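Local structure of GST N-terminal domain-containing protein (Pseudomonas syringae pv. tomato, 3IC8) at residues S2-P10 / V27-S36; I232-L243 / N291-H299. The protein is of uncharacterised function but, as a glutathione S-transferase-like protein with a thioredoxin-type N-terminal domain, probably binds glutathione. All coordinates share one frame; numbering follows the deposited sequence.

Contact 1 (S2-P10 / V27-S36); sequences SELILHHYP and VNWRSVTIPS
V32 N donates to L6 O at 2.8 Å, the shortest hydrogen bond between the strands. It belongs to an alternating series in which R30 N donates to L4 O, L6 N to R30 O, H8 N to V32 O and I34 N to H8 O, the pattern of two parallel strands. At I34 the bond is longer: I34 N lies above the carbonyl plane of H8, 3.2 Å from H8 O.

On the face carrying I5 and V32, I5 CG2 meets V32 CG2 at 3.7 Å. The beta-branched V32 then leans over one face of the H7 ring, CB lying 4.1 Å from its centroid but off-centre; H7 NE2 bonds to Q57 on the neighbouring strand. At the N-terminal end of the pair, R30 bends at chi2 and chi3, bringing NH1 to E3 OE2 at 2.9 Å in a salt bridge that reaches the carboxylate from above its plane. R30 NE and NH2 bond to the backbone O of S224 and D225.

The opposite face carries W29 and H8 with L4 and L6. W29 has CG between its backbone N and carbonyl carbon (chi1 53°), which directs the indole across toward L6 and H8, where CE3 rests on L6 CB at 3.6 Å. Its far edge points toward the face of H8 in an offset T-shaped pair, planes 63° apart, while L6 CD2 and P10 CG cover opposite faces of H8. Helix 16-25 packs over this side, completing the beta-alpha-beta unit that opens the thioredoxin-like N-terminal domain of glutathione S-transferases.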
loop_
_atom_site.group_PDB
_atom_site.type_symbol
_atom_site.label_atom_id
_atom_site.label_comp_id
_atom_site.label_asym_id
_atom_site.label_seq_id
_atom_site.Cartn_x
_atom_site.Cartn_y
_atom_site.Cartn_z
ATOM N N SER A 2 -22.723 -22.100 -17.619
ATOM C CA SER A 2 -22.885 -20.657 -17.518
ATOM C C SER A 2 -21.726 -19.957 -16.807
ATOM O O SER A 2 -21.452 -18.804 -17.040
ATOM C CB SER A 2 -24.199 -20.339 -16.819
ATOM O OG SER A 2 -24.360 -18.950 -16.637
ATOM N N GLU A 3 -21.075 -20.664 -15.907
ATOM C CA GLU A 3 -19.947 -20.132 -15.168
ATOM C C GLU A 3 -18.718 -20.024 -16.019
ATOM O O GLU A 3 -18.548 -20.786 -16.921
ATOM C CB GLU A 3 -19.631 -21.023 -13.983
ATOM C CG GLU A 3 -20.558 -20.910 -12.835
ATOM C CD GLU A 3 -20.588 -22.152 -12.022
ATOM O OE1 GLU A 3 -20.691 -23.236 -12.600
ATOM O OE2 GLU A 3 -20.500 -22.056 -10.801
ATOM N N LEU A 4 -17.849 -19.092 -15.708
ATOM C CA LEU A 4 -16.556 -19.070 -16.334
ATOM C C LEU A 4 -15.723 -20.120 -15.677
ATOM O O LEU A 4 -15.666 -20.185 -14.491
ATOM C CB LEU A 4 -15.885 -17.746 -16.104
ATOM C CG LEU A 4 -16.052 -16.612 -17.079
ATOM C CD1 LEU A 4 -17.347 -16.658 -17.775
ATOM C CD2 LEU A 4 -15.899 -15.349 -16.348
ATOM N N ILE A 5 -15.082 -20.955 -16.464
ATOM C CA ILE A 5 -14.228 -21.964 -15.905
ATOM C C ILE A 5 -12.820 -21.843 -16.420
ATOM O O ILE A 5 -12.592 -21.829 -17.582
ATOM C CB ILE A 5 -14.768 -23.353 -16.212
ATOM C CG1 ILE A 5 -16.146 -23.526 -15.601
ATOM C CG2 ILE A 5 -13.884 -24.364 -15.670
ATOM C CD1 ILE A 5 -16.806 -24.794 -15.955
ATOM N N LEU A 6 -11.865 -21.745 -15.531
ATOM C CA LEU A 6 -10.492 -21.742 -15.950
ATOM C C LEU A 6 -9.788 -23.044 -15.586
ATOM O O LEU A 6 -9.791 -23.469 -14.466
ATOM C CB LEU A 6 -9.762 -20.557 -15.354
ATOM C CG LEU A 6 -8.383 -20.269 -15.901
ATOM C CD1 LEU A 6 -8.516 -19.697 -17.265
ATOM C CD2 LEU A 6 -7.650 -19.351 -15.020
ATOM N N HIS A 7 -9.196 -23.671 -16.578
ATOM C CA HIS A 7 -8.400 -24.852 -16.392
ATOM C C HIS A 7 -6.951 -24.414 -16.415
ATOM O O HIS A 7 -6.469 -23.936 -17.405
ATOM C CB HIS A 7 -8.630 -25.801 -17.550
ATOM C CG HIS A 7 -10.013 -26.346 -17.627
ATOM N ND1 HIS A 7 -10.330 -27.605 -17.199
ATOM C CD2 HIS A 7 -11.158 -25.815 -18.099
ATOM C CE1 HIS A 7 -11.609 -27.825 -17.389
ATOM N NE2 HIS A 7 -12.135 -26.753 -17.930
ATOM N N HIS A 8 -6.260 -24.564 -15.305
ATOM C CA HIS A 8 -4.909 -24.073 -15.200
ATOM C C HIS A 8 -4.086 -24.763 -14.156
ATOM O O HIS A 8 -4.578 -25.524 -13.388
ATOM C CB HIS A 8 -4.902 -22.587 -14.943
ATOM C CG HIS A 8 -5.356 -22.212 -13.582
ATOM N ND1 HIS A 8 -6.566 -22.598 -13.080
ATOM C CD2 HIS A 8 -4.775 -21.467 -12.626
ATOM C CE1 HIS A 8 -6.702 -22.128 -11.864
ATOM N NE2 HIS A 8 -5.634 -21.428 -11.572
ATOM N N TYR A 9 -2.809 -24.476 -14.140
ATOM C CA TYR A 9 -1.991 -24.991 -13.098
ATOM C C TYR A 9 -1.705 -23.820 -12.227
ATOM O O TYR A 9 -1.076 -22.895 -12.617
ATOM C CB TYR A 9 -0.726 -25.580 -13.685
ATOM C CG TYR A 9 0.065 -26.436 -12.749
ATOM C CD1 TYR A 9 -0.341 -27.701 -12.412
ATOM C CD2 TYR A 9 1.225 -25.975 -12.206
ATOM C CE1 TYR A 9 0.376 -28.449 -11.569
ATOM C CE2 TYR A 9 1.936 -26.720 -11.371
ATOM C CZ TYR A 9 1.515 -27.950 -11.052
ATOM O OH TYR A 9 2.257 -28.669 -10.211
ATOM N N PRO A 10 -2.187 -23.898 -11.015
ATOM C CA PRO A 10 -2.267 -22.775 -10.099
ATOM C C PRO A 10 -0.954 -22.151 -9.684
ATOM O O PRO A 10 -0.912 -20.984 -9.454
ATOM C CB PRO A 10 -2.984 -23.375 -8.925
ATOM C CG PRO A 10 -3.811 -24.361 -9.513
ATOM C CD PRO A 10 -3.050 -24.984 -10.578
ATOM N N VAL A 27 -14.719 -10.809 -12.254
ATOM C CA VAL A 27 -15.674 -11.833 -12.522
ATOM C C VAL A 27 -15.428 -12.943 -11.555
ATOM O O VAL A 27 -14.384 -13.047 -11.011
ATOM C CB VAL A 27 -15.485 -12.382 -13.918
ATOM C CG1 VAL A 27 -16.252 -11.591 -14.899
ATOM C CG2 VAL A 27 -14.042 -12.389 -14.274
ATOM N N ASN A 28 -16.422 -13.768 -11.343
ATOM C CA ASN A 28 -16.280 -14.896 -10.487
ATOM C C ASN A 28 -16.084 -16.089 -11.372
ATOM O O ASN A 28 -16.742 -16.228 -12.357
ATOM C CB ASN A 28 -17.517 -15.046 -9.630
ATOM C CG ASN A 28 -17.577 -14.040 -8.527
ATOM O OD1 ASN A 28 -17.503 -14.378 -7.376
ATOM N ND2 ASN A 28 -17.716 -12.793 -8.881
ATOM N N TRP A 29 -15.139 -16.935 -11.034
ATOM C CA TRP A 29 -14.799 -18.036 -11.889
ATOM C C TRP A 29 -14.523 -19.310 -11.125
ATOM O O TRP A 29 -14.232 -19.290 -9.974
ATOM C CB TRP A 29 -13.626 -17.667 -12.809
ATOM C CG TRP A 29 -12.430 -17.152 -12.118
ATOM C CD1 TRP A 29 -12.282 -15.948 -11.584
ATOM C CD2 TRP A 29 -11.211 -17.846 -11.883
ATOM N NE1 TRP A 29 -11.061 -15.823 -11.028
ATOM C CE2 TRP A 29 -10.376 -16.981 -11.205
ATOM C CE3 TRP A 29 -10.751 -19.122 -12.179
ATOM C CZ2 TRP A 29 -9.116 -17.332 -10.822
ATOM C CZ3 TRP A 29 -9.507 -19.463 -11.803
ATOM C CH2 TRP A 29 -8.701 -18.581 -11.131
ATOM N N ARG A 30 -14.600 -20.422 -11.816
ATOM C CA ARG A 30 -14.307 -21.682 -11.227
ATOM C C ARG A 30 -12.897 -22.075 -11.569
ATOM O O ARG A 30 -12.481 -21.891 -12.659
ATOM C CB ARG A 30 -15.276 -22.725 -11.746
ATOM C CG ARG A 30 -16.709 -22.380 -11.578
ATOM C CD ARG A 30 -17.024 -21.977 -10.172
ATOM N NE ARG A 30 -16.795 -23.052 -9.231
ATOM C CZ ARG A 30 -17.626 -24.053 -9.052
ATOM N NH1 ARG A 30 -18.730 -24.126 -9.735
ATOM N NH2 ARG A 30 -17.357 -24.982 -8.192
ATOM N N SER A 31 -12.175 -22.637 -10.626
ATOM C CA SER A 31 -10.820 -23.040 -10.877
ATOM C C SER A 31 -10.690 -24.531 -10.984
ATOM O O SER A 31 -10.977 -25.240 -10.068
ATOM C CB SER A 31 -9.948 -22.572 -9.747
ATOM O OG SER A 31 -8.620 -22.867 -10.011
ATOM N N VAL A 32 -10.224 -25.006 -12.118
ATOM C CA VAL A 32 -9.990 -26.410 -12.278
ATOM C C VAL A 32 -8.512 -26.590 -12.290
ATOM O O VAL A 32 -7.842 -26.022 -13.092
ATOM C CB VAL A 32 -10.539 -26.949 -13.591
ATOM C CG1 VAL A 32 -10.205 -28.368 -13.739
ATOM C CG2 VAL A 32 -11.980 -26.799 -13.648
ATOM N N THR A 33 -8.000 -27.391 -11.384
ATOM C CA THR A 33 -6.580 -27.630 -11.348
ATOM C C THR A 33 -6.198 -28.814 -12.193
ATOM O O THR A 33 -6.530 -29.918 -11.909
ATOM C CB THR A 33 -6.116 -27.907 -9.943
ATOM O OG1 THR A 33 -6.407 -26.789 -9.117
ATOM C CG2 THR A 33 -4.668 -28.145 -9.929
ATOM N N ILE A 34 -5.477 -28.555 -13.255
ATOM C CA ILE A 34 -5.027 -29.578 -14.159
ATOM C C ILE A 34 -3.791 -30.264 -13.661
ATOM O O ILE A 34 -3.145 -29.782 -12.776
ATOM C CB ILE A 34 -4.724 -28.977 -15.495
ATOM C CG1 ILE A 34 -3.640 -27.941 -15.359
ATOM C CG2 ILE A 34 -5.928 -28.313 -16.048
ATOM C CD1 ILE A 34 -3.346 -27.329 -16.596
ATOM N N PRO A 35 -3.447 -31.375 -14.275
ATOM C CA PRO A 35 -2.200 -32.070 -13.991
ATOM C C PRO A 35 -1.009 -31.508 -14.754
ATOM O O PRO A 35 -1.165 -31.088 -15.865
ATOM C CB PRO A 35 -2.495 -33.485 -14.457
ATOM C CG PRO A 35 -3.672 -33.409 -15.254
ATOM C CD PRO A 35 -4.463 -32.298 -14.766
ATOM N N SER A 36 0.157 -31.469 -14.136
ATOM C CA SER A 36 1.397 -31.260 -14.847
ATOM C C SER A 36 1.737 -32.443 -15.736
ATOM O O SER A 36 2.273 -32.300 -16.807
ATOM C CB SER A 36 2.542 -30.986 -13.882
ATOM O OG SER A 36 2.423 -31.736 -12.709
#

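Contact 2 (I232-L243 / N291-H299); sequences IEIASNATPAPL and NRAGVVHVH
P240 and H297 make a CH-pi contact: P240 CB stands over the middle of the imidazole, 3.6 Å from its centroid and 14° off the ring normal. L243 CD2 adds a second, oblique approach, 3.8 Å from H297 NE2. The R292 guanidinium is met less centrally: I232 CD1 lies over one face, toward the rim, 3.6 Å from R292 NH2, which also forms a salt bridge with D42.

Apolar packing continues along the helix, with I232 CG2 3.9 Å from A293 CB and A235 behind it. In this way the C-terminal turns of helix 228-237 pack on the 291-294 connection, and the loop that follows packs on strand 296-300 at H297. Strands 284-290 and 296-300 are neighbours in the antiparallel meander that extends the sheet of the N-terminal domain beyond strand 61-63.

Polar links between the segments run through backbone atoms and water. A293 O receives a CA-H...O contact from S236 CA at 3.3 Å, just before G294, whose phi is positive (83°), and the corner at V295. One water bridges A235 O, at 2.8 Å, and V295 O, at 2.9 Å, though other acceptors nearby may compete for its protons.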
loop_
_atom_site.group_PDB
_atom_site.type_symbol
_atom_site.label_atom_id
_atom_site.label_comp_id
_atom_site.label_asym_id
_atom_site.label_seq_id
_atom_site.Cartn_x
_atom_site.Cartn_y
_atom_site.Cartn_z
ATOM N N ILE A 232 -16.362 -31.675 -16.893
ATOM C CA ILE A 232 -16.839 -32.439 -18.003
ATOM C C ILE A 232 -18.354 -32.546 -17.971
ATOM O O ILE A 232 -19.003 -32.405 -18.969
ATOM C CB ILE A 232 -16.248 -33.813 -17.996
ATOM C CG1 ILE A 232 -14.789 -33.723 -18.351
ATOM C CG2 ILE A 232 -16.906 -34.650 -18.994
ATOM C CD1 ILE A 232 -14.057 -34.945 -18.158
ATOM N N GLU A 233 -18.927 -32.763 -16.809
ATOM C CA GLU A 233 -20.360 -32.890 -16.729
ATOM C C GLU A 233 -21.046 -31.629 -17.148
ATOM O O GLU A 233 -22.072 -31.664 -17.774
ATOM C CB GLU A 233 -20.821 -33.278 -15.340
ATOM C CG GLU A 233 -20.380 -34.631 -14.895
ATOM C CD GLU A 233 -20.867 -35.757 -15.763
ATOM O OE1 GLU A 233 -22.080 -35.914 -15.921
ATOM O OE2 GLU A 233 -20.034 -36.515 -16.259
ATOM N N ILE A 234 -20.468 -30.504 -16.796
ATOM C CA ILE A 234 -21.080 -29.254 -17.111
ATOM C C ILE A 234 -21.160 -29.115 -18.593
ATOM O O ILE A 234 -22.122 -28.624 -19.105
ATOM C CB ILE A 234 -20.324 -28.090 -16.517
ATOM C CG1 ILE A 234 -20.773 -27.869 -15.091
ATOM C CG2 ILE A 234 -20.545 -26.848 -17.329
ATOM C CD1 ILE A 234 -19.755 -27.267 -14.253
ATOM N N ALA A 235 -20.130 -29.544 -19.282
ATOM C CA ALA A 235 -20.126 -29.498 -20.719
ATOM C C ALA A 235 -21.178 -30.393 -21.293
ATOM O O ALA A 235 -21.821 -30.045 -22.225
ATOM C CB ALA A 235 -18.803 -29.898 -21.233
ATOM N N SER A 236 -21.309 -31.580 -20.747
ATOM C CA SER A 236 -22.245 -32.561 -21.246
ATOM C C SER A 236 -23.692 -32.139 -21.133
ATOM O O SER A 236 -24.466 -32.319 -22.043
ATOM C CB SER A 236 -22.055 -33.839 -20.459
ATOM O OG SER A 236 -22.274 -34.957 -21.260
ATOM N N ASN A 237 -24.040 -31.618 -19.973
ATOM C CA ASN A 237 -25.331 -31.023 -19.701
ATOM C C ASN A 237 -25.636 -29.764 -20.456
ATOM O O ASN A 237 -26.772 -29.476 -20.728
ATOM C CB ASN A 237 -25.562 -30.843 -18.216
ATOM C CG ASN A 237 -25.605 -32.130 -17.499
ATOM O OD1 ASN A 237 -25.941 -33.143 -18.070
ATOM N ND2 ASN A 237 -25.236 -32.116 -16.251
ATOM N N ALA A 238 -24.610 -29.004 -20.760
ATOM C CA ALA A 238 -24.763 -27.783 -21.502
ATOM C C ALA A 238 -24.855 -28.016 -22.989
ATOM O O ALA A 238 -24.539 -29.074 -23.462
ATOM C CB ALA A 238 -23.645 -26.867 -21.198
ATOM N N THR A 239 -25.282 -27.005 -23.720
ATOM C CA THR A 239 -25.213 -27.039 -25.161
ATOM C C THR A 239 -24.503 -25.802 -25.686
ATOM O O THR A 239 -24.624 -24.732 -25.152
ATOM C CB THR A 239 -26.592 -27.266 -25.855
ATOM O OG1 THR A 239 -27.234 -26.025 -26.083
ATOM C CG2 THR A 239 -27.476 -28.104 -25.020
ATOM N N PRO A 240 -23.753 -25.980 -26.750
ATOM C CA PRO A 240 -22.883 -24.940 -27.251
ATOM C C PRO A 240 -23.635 -23.733 -27.705
ATOM O O PRO A 240 -24.704 -23.834 -28.238
ATOM C CB PRO A 240 -22.236 -25.599 -28.443
ATOM C CG PRO A 240 -22.299 -26.973 -28.186
ATOM C CD PRO A 240 -23.529 -27.236 -27.457
ATOM N N ALA A 241 -23.033 -22.585 -27.500
ATOM C CA ALA A 241 -23.648 -21.322 -27.782
ATOM C C ALA A 241 -23.864 -21.145 -29.255
ATOM O O ALA A 241 -23.228 -21.760 -30.068
ATOM C CB ALA A 241 -22.811 -20.235 -27.270
ATOM N N PRO A 242 -24.812 -20.304 -29.585
ATOM C CA PRO A 242 -25.118 -20.048 -30.976
ATOM C C PRO A 242 -23.916 -19.404 -31.597
ATOM O O PRO A 242 -23.255 -18.647 -30.933
ATOM C CB PRO A 242 -26.268 -19.056 -30.890
ATOM C CG PRO A 242 -26.173 -18.470 -29.586
ATOM C CD PRO A 242 -25.672 -19.521 -28.697
ATOM N N LEU A 243 -23.648 -19.721 -32.849
ATOM C CA LEU A 243 -22.523 -19.201 -33.570
ATOM C C LEU A 243 -22.685 -17.743 -33.890
ATOM O O LEU A 243 -23.761 -17.246 -33.980
ATOM C CB LEU A 243 -22.368 -19.944 -34.873
ATOM C CG LEU A 243 -22.369 -21.447 -34.852
ATOM C CD1 LEU A 243 -22.160 -21.949 -36.191
ATOM C CD2 LEU A 243 -21.295 -21.923 -33.988
ATOM N N ASN A 291 -16.626 -38.811 -25.875
ATOM C CA ASN A 291 -17.345 -39.895 -25.258
ATOM C C ASN A 291 -17.866 -39.546 -23.884
ATOM O O ASN A 291 -18.989 -39.846 -23.574
ATOM C CB ASN A 291 -16.455 -41.126 -25.181
ATOM C CG ASN A 291 -16.495 -41.959 -26.441
ATOM O OD1 ASN A 291 -17.419 -41.873 -27.228
ATOM N ND2 ASN A 291 -15.484 -42.779 -26.630
ATOM N N ARG A 292 -17.036 -38.971 -23.036
ATOM C CA ARG A 292 -17.506 -38.311 -21.834
ATOM C C ARG A 292 -18.206 -36.970 -21.898
ATOM O O ARG A 292 -19.188 -36.770 -21.242
ATOM C CB ARG A 292 -16.404 -38.230 -20.810
ATOM C CG ARG A 292 -15.834 -39.542 -20.468
ATOM C CD ARG A 292 -14.382 -39.420 -20.312
ATOM N NE ARG A 292 -14.056 -39.122 -18.944
ATOM C CZ ARG A 292 -13.007 -38.426 -18.576
ATOM N NH1 ARG A 292 -12.174 -37.950 -19.471
ATOM N NH2 ARG A 292 -12.795 -38.221 -17.314
ATOM N N ALA A 293 -17.652 -36.018 -22.623
ATOM C CA ALA A 293 -18.176 -34.660 -22.593
ATOM C C ALA A 293 -19.293 -34.336 -23.560
ATOM O O ALA A 293 -19.914 -33.315 -23.449
ATOM C CB ALA A 293 -17.074 -33.680 -22.738
ATOM N N GLY A 294 -19.554 -35.192 -24.518
ATOM C CA GLY A 294 -20.628 -34.921 -25.430
ATOM C C GLY A 294 -20.221 -34.005 -26.529
ATOM O O GLY A 294 -19.075 -33.941 -26.876
ATOM N N VAL A 295 -21.184 -33.308 -27.086
ATOM C CA VAL A 295 -20.916 -32.407 -28.168
ATOM C C VAL A 295 -20.350 -31.124 -27.636
ATOM O O VAL A 295 -20.865 -30.557 -26.701
ATOM C CB VAL A 295 -22.159 -32.093 -28.932
ATOM C CG1 VAL A 295 -21.864 -31.077 -29.955
ATOM C CG2 VAL A 295 -22.692 -33.310 -29.558
ATOM N N VAL A 296 -19.282 -30.675 -28.262
ATOM C CA VAL A 296 -18.540 -29.543 -27.795
ATOM C C VAL A 296 -18.069 -28.657 -28.937
ATOM O O VAL A 296 -17.777 -29.123 -30.007
ATOM C CB VAL A 296 -17.370 -30.050 -27.014
ATOM C CG1 VAL A 296 -16.137 -29.455 -27.483
ATOM C CG2 VAL A 296 -17.575 -29.846 -25.584
ATOM N N HIS A 297 -17.998 -27.366 -28.686
ATOM C CA HIS A 297 -17.474 -26.428 -29.649
ATOM C C HIS A 297 -16.156 -25.913 -29.122
ATOM O O HIS A 297 -16.088 -25.482 -28.004
ATOM C CB HIS A 297 -18.400 -25.241 -29.795
ATOM C CG HIS A 297 -19.512 -25.438 -30.764
ATOM N ND1 HIS A 297 -19.834 -26.655 -31.299
ATOM C CD2 HIS A 297 -20.385 -24.558 -31.286
ATOM C CE1 HIS A 297 -20.855 -26.517 -32.114
ATOM N NE2 HIS A 297 -21.203 -25.253 -32.127
ATOM N N VAL A 298 -15.121 -25.953 -29.945
ATOM C CA VAL A 298 -13.803 -25.489 -29.579
ATOM C C VAL A 298 -13.369 -24.303 -30.422
ATOM O O VAL A 298 -13.441 -24.336 -31.613
ATOM C CB VAL A 298 -12.808 -26.608 -29.698
ATOM C CG1 VAL A 298 -11.489 -26.217 -29.150
ATOM C CG2 VAL A 298 -13.294 -27.772 -28.988
ATOM N N HIS A 299 -12.931 -23.246 -29.773
ATOM C CA HIS A 299 -12.636 -22.011 -30.457
ATOM C C HIS A 299 -11.167 -21.672 -30.501
ATOM O O HIS A 299 -10.491 -21.733 -29.517
ATOM C CB HIS A 299 -13.386 -20.861 -29.829
ATOM C CG HIS A 299 -14.794 -21.164 -29.480
ATOM N ND1 HIS A 299 -15.837 -20.385 -29.898
ATOM C CD2 HIS A 299 -15.329 -22.118 -28.699
ATOM C CE1 HIS A 299 -16.957 -20.863 -29.418
ATOM N NE2 HIS A 299 -16.677 -21.916 -28.687
HETATM O O HOH W 1 -22.397 -31.542 -24.494
#

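The centres of the two contacts lie about 16 Å apart, and they meet where I5 CD1 of contact 1 packs on I234 CD1 of contact 2 at 4.2 Å. L226, between strand 222-225 and helix 228-237, touches I5, R30 and I234, so the chain that borders contact 1 leads directly into the helix of contact 2. Both also reach one continuous sheet, strands 55-58 and 61-63 lying between 4-8 and 296-300. Their surroundings differ: Y9 of contact 1 bonds to D203 of the second subunit, whereas no other chain touches contact 2. In relatives, glutathione binds near the C-terminal end of the first strand, which would place contact 1 nearer any such site.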